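Local structure of transferrin (Manduca sexta, 6WB6) at residues L355-N360 against S364-M369; V385-E390 against L394-D399. The protein binds a single ferric ion per molecule together with carbonate and transports iron in the insect as a secreted glycoprotein. One frame throughout, in Å; residues are numbered along the deposited sequence.

Contact 1: residues L355-N360 against S364-M369; sequences LCVTSN and SKCRAM
V357 meets C366 where strand 352-357 lies against helix 360-375, and this is the tight part of the contact. The closest approach between side chains is from V357 CG1 to C366 CB, 4.0 Å. V357 places CG1 opposite its carbonyl carbon (chi1 -57°), which brings this methyl closest to C366 CB, with the sulfur only slightly farther off. The sulfur also meets L355, two residues before V357: C366 SG lies 4.3 Å from L355 CD2, an apolar contact. C366 SG is also disulfide-bonded to C384, so the buried face of the helix is tied covalently to strand 381-386, and L382 packs on both L355 and C366. Strand 352-357, helix 360-375 and strand 381-386 form a beta-alpha-beta unit whose two strands run parallel, and the contact covers the step from the first strand into the helix. C356, between L355 and V357, faces the other way, and its disulfide to C393 leaves on the far side of the sheet. The opposite end of the contact is looser and nearer solvent, where N360 and S364 sit in the first turn of the helix. There S364 N donates to N360 O at 2.9 Å, with an N-H...O angle of 152°. S364 OG passes 3.2 Å from N360 O but makes its hydrogen bond to V361 O, while S359 is the N-cap, its OG accepting from A362 N.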
ATOM      1  N   LEU A 355     -13.147  -7.126  -6.659  1.00 16.14           N
ATOM      2  CA  LEU A 355     -12.056  -7.551  -7.521  1.00 21.60           C
ATOM      3  C   LEU A 355     -12.386  -8.931  -8.062  1.00 24.44           C
ATOM      4  O   LEU A 355     -12.757  -9.822  -7.294  1.00 19.49           O
ATOM      5  CB  LEU A 355     -10.732  -7.611  -6.771  1.00 19.50           C
ATOM      6  CG  LEU A 355      -9.601  -8.292  -7.557  1.00 20.00           C
ATOM      7  CD1 LEU A 355      -9.251  -7.537  -8.808  1.00 18.76           C
ATOM      8  CD2 LEU A 355      -8.366  -8.510  -6.674  1.00 26.43           C
ATOM      9  N   CYS A 356     -12.242  -9.107  -9.364  1.00 29.21           N
ATOM     10  CA  CYS A 356     -12.497 -10.402  -9.972  1.00 19.04           C
ATOM     11  C   CYS A 356     -11.200 -11.197  -9.979  1.00 25.67           C
ATOM     12  O   CYS A 356     -10.152 -10.682 -10.383  1.00 20.31           O
ATOM     13  CB  CYS A 356     -13.039 -10.250 -11.387  1.00 29.02           C
ATOM     14  SG  CYS A 356     -13.627 -11.863 -12.035  1.00 29.12           S
ATOM     15  N   VAL A 357     -11.265 -12.427  -9.472  1.00 24.05           N
ATOM     16  CA  VAL A 357     -10.131 -13.335  -9.419  1.00 20.98           C
ATOM     17  C   VAL A 357     -10.465 -14.580 -10.233  1.00 25.72           C
ATOM     18  O   VAL A 357     -11.631 -14.911 -10.453  1.00 22.17           O
ATOM     19  CB  VAL A 357      -9.788 -13.718  -7.970  1.00 24.59           C
ATOM     20  CG1 VAL A 357      -9.520 -12.471  -7.142  1.00 29.94           C
ATOM     21  CG2 VAL A 357     -10.927 -14.498  -7.366  1.00 24.31           C
ATOM     22  N   THR A 358      -9.421 -15.286 -10.662  1.00 22.59           N
ATOM     23  CA  THR A 358      -9.580 -16.407 -11.581  1.00 30.96           C
ATOM     24  C   THR A 358      -9.190 -17.752 -10.987  1.00 31.16           C
ATOM     25  O   THR A 358      -9.032 -18.708 -11.746  1.00 29.09           O
ATOM     26  CB  THR A 358      -8.751 -16.197 -12.846  1.00 24.74           C
ATOM     27  OG1 THR A 358      -7.379 -16.008 -12.493  1.00 32.58           O
ATOM     28  CG2 THR A 358      -9.235 -14.990 -13.628  1.00 29.69           C
ATOM     29  N   SER A 359      -9.041 -17.869  -9.671  1.00 22.73           N
ATOM     30  CA  SER A 359      -8.723 -19.168  -9.097  1.00 23.55           C
ATOM     31  C   SER A 359      -9.117 -19.176  -7.632  1.00 25.98           C
ATOM     32  O   SER A 359      -9.301 -18.120  -7.014  1.00 18.98           O
ATOM     33  CB  SER A 359      -7.242 -19.497  -9.259  1.00 22.37           C
ATOM     34  OG  SER A 359      -6.450 -18.742  -8.373  1.00 26.32           O
ATOM     35  N   ASN A 360      -9.240 -20.406  -7.090  1.00 19.84           N
ATOM     36  CA  ASN A 360      -9.578 -20.585  -5.684  1.00 20.11           C
ATOM     37  C   ASN A 360      -8.487 -20.020  -4.777  1.00 21.99           C
ATOM     38  O   ASN A 360      -8.784 -19.446  -3.723  1.00 17.33           O
ATOM     39  CB  ASN A 360      -9.797 -22.069  -5.344  1.00 25.16           C
ATOM     40  CG  ASN A 360     -11.022 -22.655  -6.006  1.00 28.61           C
ATOM     41  OD1 ASN A 360     -11.932 -21.939  -6.395  1.00 30.30           O
ATOM     42  ND2 ASN A 360     -11.050 -23.977  -6.124  1.00 40.14           N
ATOM     43  N   SER A 364      -8.885 -16.970  -2.184  1.00 25.42           N
ATOM     44  CA  SER A 364      -8.549 -16.981  -0.770  1.00 19.10           C
ATOM     45  C   SER A 364      -7.567 -15.864  -0.434  1.00 15.54           C
ATOM     46  O   SER A 364      -7.648 -15.294   0.657  1.00 17.85           O
ATOM     47  CB  SER A 364      -7.992 -18.337  -0.366  1.00 29.11           C
ATOM     48  OG  SER A 364      -6.929 -18.682  -1.220  1.00 38.64           O
ATOM     49  N   LYS A 365      -6.655 -15.535  -1.352  1.00 16.71           N
ATOM     50  CA  LYS A 365      -5.740 -14.429  -1.105  1.00 17.93           C
ATOM     51  C   LYS A 365      -6.495 -13.111  -1.078  1.00 21.94           C
ATOM     52  O   LYS A 365      -6.234 -12.248  -0.227  1.00 18.41           O
ATOM     53  CB  LYS A 365      -4.628 -14.405  -2.168  1.00 14.60           C
ATOM     54  CG  LYS A 365      -3.558 -13.329  -1.911  1.00 21.53           C
ATOM     55  CD  LYS A 365      -2.416 -13.335  -2.916  1.00 21.86           C
ATOM     56  CE  LYS A 365      -1.510 -12.129  -2.675  1.00 12.26           C
ATOM     57  NZ  LYS A 365      -0.265 -12.083  -3.511  1.00 21.58           N
ATOM     58  N   CYS A 366      -7.466 -12.955  -1.975  1.00 19.40           N
ATOM     59  CA  CYS A 366      -8.278 -11.741  -1.990  1.00 15.32           C
ATOM     60  C   CYS A 366      -9.086 -11.598  -0.704  1.00 18.76           C
ATOM     61  O   CYS A 366      -9.250 -10.491  -0.174  1.00 18.06           O
ATOM     62  CB  CYS A 366      -9.191 -11.767  -3.216  1.00 24.38           C
ATOM     63  SG  CYS A 366     -10.297 -10.385  -3.334  1.00 21.81           S
ATOM     64  N   ARG A 367      -9.576 -12.714  -0.161  1.00 19.71           N
ATOM     65  CA  ARG A 367     -10.361 -12.640   1.066  1.00 13.57           C
ATOM     66  C   ARG A 367      -9.491 -12.321   2.276  1.00 19.35           C
ATOM     67  O   ARG A 367      -9.932 -11.603   3.175  1.00 14.37           O
ATOM     68  CB  ARG A 367     -11.116 -13.941   1.293  1.00 23.20           C
ATOM     69  CG  ARG A 367     -12.323 -14.058   0.355  1.00 22.58           C
ATOM     70  CD  ARG A 367     -13.084 -15.383   0.550  1.00 29.73           C
ATOM     71  NE  ARG A 367     -14.282 -15.414  -0.286  1.00 32.46           N
ATOM     72  CZ  ARG A 367     -14.876 -16.525  -0.703  1.00 34.64           C
ATOM     73  NH1 ARG A 367     -14.378 -17.717  -0.364  1.00 31.64           N
ATOM     74  NH2 ARG A 367     -15.967 -16.440  -1.465  1.00 29.40           N
ATOM     75  N   ALA A 368      -8.278 -12.885   2.347  1.00 19.42           N
ATOM     76  CA  ALA A 368      -7.387 -12.547   3.455  1.00 19.65           C
ATOM     77  C   ALA A 368      -6.936 -11.098   3.334  1.00 18.21           C
ATOM     78  O   ALA A 368      -6.882 -10.371   4.326  1.00 22.63           O
ATOM     79  CB  ALA A 368      -6.185 -13.502   3.486  1.00 18.33           C
ATOM     80  N   MET A 369      -6.683 -10.652   2.108  1.00 16.66           N
ATOM     81  CA  MET A 369      -6.360  -9.254   1.864  1.00 17.27           C
ATOM     82  C   MET A 369      -7.524  -8.337   2.224  1.00 15.44           C
ATOM     83  O   MET A 369      -7.317  -7.242   2.752  1.00 18.67           O
ATOM     84  CB  MET A 369      -5.966  -9.086   0.404  1.00 23.69           C
ATOM     85  CG  MET A 369      -5.536  -7.716   0.010  1.00 32.64           C
ATOM     86  SD  MET A 369      -4.612  -7.792  -1.522  1.00 35.97           S
ATOM     87  CE  MET A 369      -5.742  -8.722  -2.548  1.00 32.15           C
TER

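Contact 2: residues V385-E390 against L394-D399; sequences VQENSE and LKSVQD
At the step from strand 381-386 into helix 390-399, E387 touches S396 and E390 touches L394, so the chain folds back on itself just past the second strand of the parallel pair. S389 is the N-cap of the helix, with its OG bonded to A392 N. One turn on, L394 N donates to E390 O at 2.8 Å with an N-H...O angle of 160°, a regular first-turn helix bond. The leucine side chain closes over the same acceptor: L394 CG stands 3.3 Å from E390 O. Having CG opposite its carbonyl carbon (chi1 -64°), L394 turns back along the helix toward E390, so that the leucine and the glutamate stem run alongside each other in one direction. L394 CD1 comes within 4.2 Å of E390 CG, so the leucine packs on the aliphatic stem of the glutamate while E390 OE2 forms a salt bridge with R411. Beyond the segments L394 also packs on A415, Y419 and L421. A serine in its place would probably open a gap beside those three residues and leave the E390 stem without its apolar neighbour. Farther back, E387 CG and S396 CB approach to 4.2 Å, again carbon against carbon, and S396 OG is hydrogen-bonded to S402 OG. The backbone bond thus closes the helix's own first turn, whereas E387 on S396 is the strand-end contact; with the charge of E390 met by R411, this suggests that carbon packing, more than charge pairing between the two segments, sets the strand end against the helix.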
ATOM      1  N   VAL A 385     -14.669 -11.819  -6.083  1.00 22.58           N
ATOM      2  CA  VAL A 385     -15.597 -12.504  -6.974  1.00 27.86           C
ATOM      3  C   VAL A 385     -14.795 -13.346  -7.954  1.00 29.81           C
ATOM      4  O   VAL A 385     -13.810 -12.875  -8.532  1.00 20.62           O
ATOM      5  CB  VAL A 385     -16.498 -11.512  -7.724  1.00 35.86           C
ATOM      6  CG1 VAL A 385     -17.260 -12.221  -8.833  1.00 32.10           C
ATOM      7  CG2 VAL A 385     -17.463 -10.863  -6.737  1.00 34.72           C
ATOM      8  N   GLN A 386     -15.221 -14.588  -8.153  1.00 25.93           N
ATOM      9  CA  GLN A 386     -14.399 -15.577  -8.836  1.00 29.69           C
ATOM     10  C   GLN A 386     -15.056 -16.044 -10.126  1.00 28.11           C
ATOM     11  O   GLN A 386     -16.171 -16.579 -10.114  1.00 31.45           O
ATOM     12  CB  GLN A 386     -14.122 -16.778  -7.944  1.00 37.43           C
ATOM     13  CG  GLN A 386     -12.902 -17.571  -8.426  1.00 35.59           C
ATOM     14  CD  GLN A 386     -12.944 -19.006  -8.015  1.00 28.59           C
ATOM     15  OE1 GLN A 386     -13.692 -19.381  -7.116  1.00 42.53           O
ATOM     16  NE2 GLN A 386     -12.160 -19.826  -8.679  1.00 29.47           N
ATOM     17  N   GLU A 387     -14.346 -15.880 -11.223  1.00 25.28           N
ATOM     18  CA  GLU A 387     -14.715 -16.481 -12.491  1.00 34.73           C
ATOM     19  C   GLU A 387     -13.603 -17.447 -12.855  1.00 30.74           C
ATOM     20  O   GLU A 387     -12.564 -17.498 -12.194  1.00 30.28           O
ATOM     21  CB  GLU A 387     -14.917 -15.418 -13.579  1.00 30.58           C
ATOM     22  CG  GLU A 387     -15.997 -14.403 -13.226  1.00 33.78           C
ATOM     23  CD  GLU A 387     -17.391 -14.995 -13.316  1.00 27.20           C
ATOM     24  OE1 GLU A 387     -17.596 -15.936 -14.111  1.00 31.83           O
ATOM     25  OE2 GLU A 387     -18.264 -14.537 -12.562  1.00 28.66           O
ATOM     26  N   ASN A 388     -13.803 -18.218 -13.916  1.00 35.82           N
ATOM     27  CA  ASN A 388     -12.885 -19.313 -14.195  1.00 46.32           C
ATOM     28  C   ASN A 388     -11.856 -18.960 -15.258  1.00 35.86           C
ATOM     29  O   ASN A 388     -11.044 -19.814 -15.623  1.00 34.06           O
ATOM     30  CB  ASN A 388     -13.671 -20.572 -14.570  1.00 45.85           C
ATOM     31  CG  ASN A 388     -14.139 -21.361 -13.337  1.00 49.98           C
ATOM     32  OD1 ASN A 388     -14.032 -20.893 -12.196  1.00 53.20           O
ATOM     33  ND2 ASN A 388     -14.659 -22.561 -13.567  1.00 55.94           N
ATOM     34  N   SER A 389     -11.830 -17.712 -15.715  1.00 23.43           N
ATOM     35  CA  SER A 389     -10.773 -17.272 -16.609  1.00 24.60           C
ATOM     36  C   SER A 389     -10.632 -15.757 -16.550  1.00 27.04           C
ATOM     37  O   SER A 389     -11.477 -15.042 -16.005  1.00 26.57           O
ATOM     38  CB  SER A 389     -11.061 -17.680 -18.047  1.00 31.18           C
ATOM     39  OG  SER A 389     -12.107 -16.886 -18.548  1.00 26.86           O
ATOM     40  N   GLU A 390      -9.567 -15.279 -17.180  1.00 25.03           N
ATOM     41  CA  GLU A 390      -9.382 -13.847 -17.336  1.00 30.80           C
ATOM     42  C   GLU A 390     -10.485 -13.255 -18.209  1.00 29.21           C
ATOM     43  O   GLU A 390     -11.078 -12.230 -17.866  1.00 14.67           O
ATOM     44  CB  GLU A 390      -7.993 -13.585 -17.921  1.00 35.73           C
ATOM     45  CG  GLU A 390      -7.707 -12.155 -18.338  1.00 26.22           C
ATOM     46  CD  GLU A 390      -6.323 -12.000 -18.918  1.00 31.39           C
ATOM     47  OE1 GLU A 390      -5.340 -12.087 -18.151  1.00 43.20           O
ATOM     48  OE2 GLU A 390      -6.215 -11.834 -20.150  1.00 35.28           O
ATOM     49  N   LEU A 394     -13.071 -10.339 -17.238  1.00 18.34           N
ATOM     50  CA  LEU A 394     -13.267  -9.125 -18.014  1.00 20.45           C
ATOM     51  C   LEU A 394     -14.728  -8.949 -18.384  1.00 16.27           C
ATOM     52  O   LEU A 394     -15.286  -7.862 -18.240  1.00 22.72           O
ATOM     53  CB  LEU A 394     -12.398  -9.155 -19.266  1.00 24.28           C
ATOM     54  CG  LEU A 394     -10.906  -9.150 -18.976  1.00 20.55           C
ATOM     55  CD1 LEU A 394     -10.191  -9.431 -20.271  1.00 19.98           C
ATOM     56  CD2 LEU A 394     -10.468  -7.809 -18.351  1.00 28.39           C
ATOM     57  N   LYS A 395     -15.359  -9.994 -18.909  1.00 23.72           N
ATOM     58  CA  LYS A 395     -16.794  -9.910 -19.148  1.00 24.59           C
ATOM     59  C   LYS A 395     -17.518  -9.488 -17.887  1.00 20.64           C
ATOM     60  O   LYS A 395     -18.484  -8.723 -17.942  1.00 21.46           O
ATOM     61  CB  LYS A 395     -17.337 -11.252 -19.631  1.00 21.77           C
ATOM     62  CG  LYS A 395     -18.854 -11.320 -19.766  1.00 24.15           C
ATOM     63  CD  LYS A 395     -19.420 -10.258 -20.743  1.00 28.97           C
ATOM     64  CE  LYS A 395     -20.814 -10.672 -21.271  1.00 31.75           C
ATOM     65  NZ  LYS A 395     -21.602  -9.535 -21.899  1.00 28.61           N
ATOM     66  N   SER A 396     -17.100 -10.019 -16.742  1.00 16.05           N
ATOM     67  CA  SER A 396     -17.834  -9.724 -15.524  1.00 17.88           C
ATOM     68  C   SER A 396     -17.703  -8.258 -15.159  1.00 21.29           C
ATOM     69  O   SER A 396     -18.671  -7.643 -14.694  1.00 29.43           O
ATOM     70  CB  SER A 396     -17.346 -10.613 -14.380  1.00 20.85           C
ATOM     71  OG  SER A 396     -17.928 -10.249 -13.137  1.00 23.75           O
ATOM     72  N   VAL A 397     -16.518  -7.671 -15.348  1.00 21.50           N
ATOM     73  CA  VAL A 397     -16.387  -6.233 -15.107  1.00 17.48           C
ATOM     74  C   VAL A 397     -17.344  -5.468 -16.027  1.00 19.78           C
ATOM     75  O   VAL A 397     -18.079  -4.577 -15.593  1.00 18.87           O
ATOM     76  CB  VAL A 397     -14.925  -5.783 -15.275  1.00 23.29           C
ATOM     77  CG1 VAL A 397     -14.757  -4.257 -15.020  1.00 21.63           C
ATOM     78  CG2 VAL A 397     -14.006  -6.542 -14.284  1.00 26.49           C
ATOM     79  N   GLN A 398     -17.389  -5.837 -17.302  1.00 18.60           N
ATOM     80  CA  GLN A 398     -18.334  -5.190 -18.211  1.00 24.62           C
ATOM     81  C   GLN A 398     -19.771  -5.286 -17.707  1.00 21.56           C
ATOM     82  O   GLN A 398     -20.493  -4.282 -17.673  1.00 25.13           O
ATOM     83  CB  GLN A 398     -18.243  -5.816 -19.587  1.00 20.82           C
ATOM     84  CG  GLN A 398     -19.109  -5.131 -20.585  1.00 17.88           C
ATOM     85  CD  GLN A 398     -19.117  -5.841 -21.883  1.00 33.08           C
ATOM     86  OE1 GLN A 398     -18.694  -5.290 -22.902  1.00 34.94           O
ATOM     87  NE2 GLN A 398     -19.600  -7.087 -21.873  1.00 35.08           N
ATOM     88  N   ASP A 399     -20.210  -6.502 -17.356  1.00 23.33           N
ATOM     89  CA  ASP A 399     -21.559  -6.789 -16.888  1.00 28.06           C
ATOM     90  C   ASP A 399     -21.843  -6.151 -15.557  1.00 23.21           C
ATOM     91  O   ASP A 399     -22.983  -6.213 -15.092  1.00 28.11           O
ATOM     92  CB  ASP A 399     -21.772  -8.301 -16.717  1.00 32.87           C
ATOM     93  CG  ASP A 399     -21.880  -9.033 -18.025  1.00 42.41           C
ATOM     94  OD1 ASP A 399     -22.377  -8.431 -19.003  1.00 41.32           O
ATOM     95  OD2 ASP A 399     -21.461 -10.218 -18.063  1.00 34.58           O
TER

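Both contacts close a strand-to-helix turn with a serine N-cap, and each has one backbone bond between its segments, yet their surroundings differ. Contact 1 is the more buried, with three of its five touching residues buried against two of four in contact 2, and its packing is valine, leucine and a disulfide-bonded cysteine. Contact 2 sets the carbon stems of two glutamates against L394 and S396, with the E390 carboxylate paired to R411. They lie in series along the chain, their centres 12 Å apart, and share one sheet: V357 N to V385 O, 2.8 Å, and E387 N to V357 O, 3.0 Å, are probable hydrogen bonds joining strand 352-357 to strand 381-386 and the residue just after it.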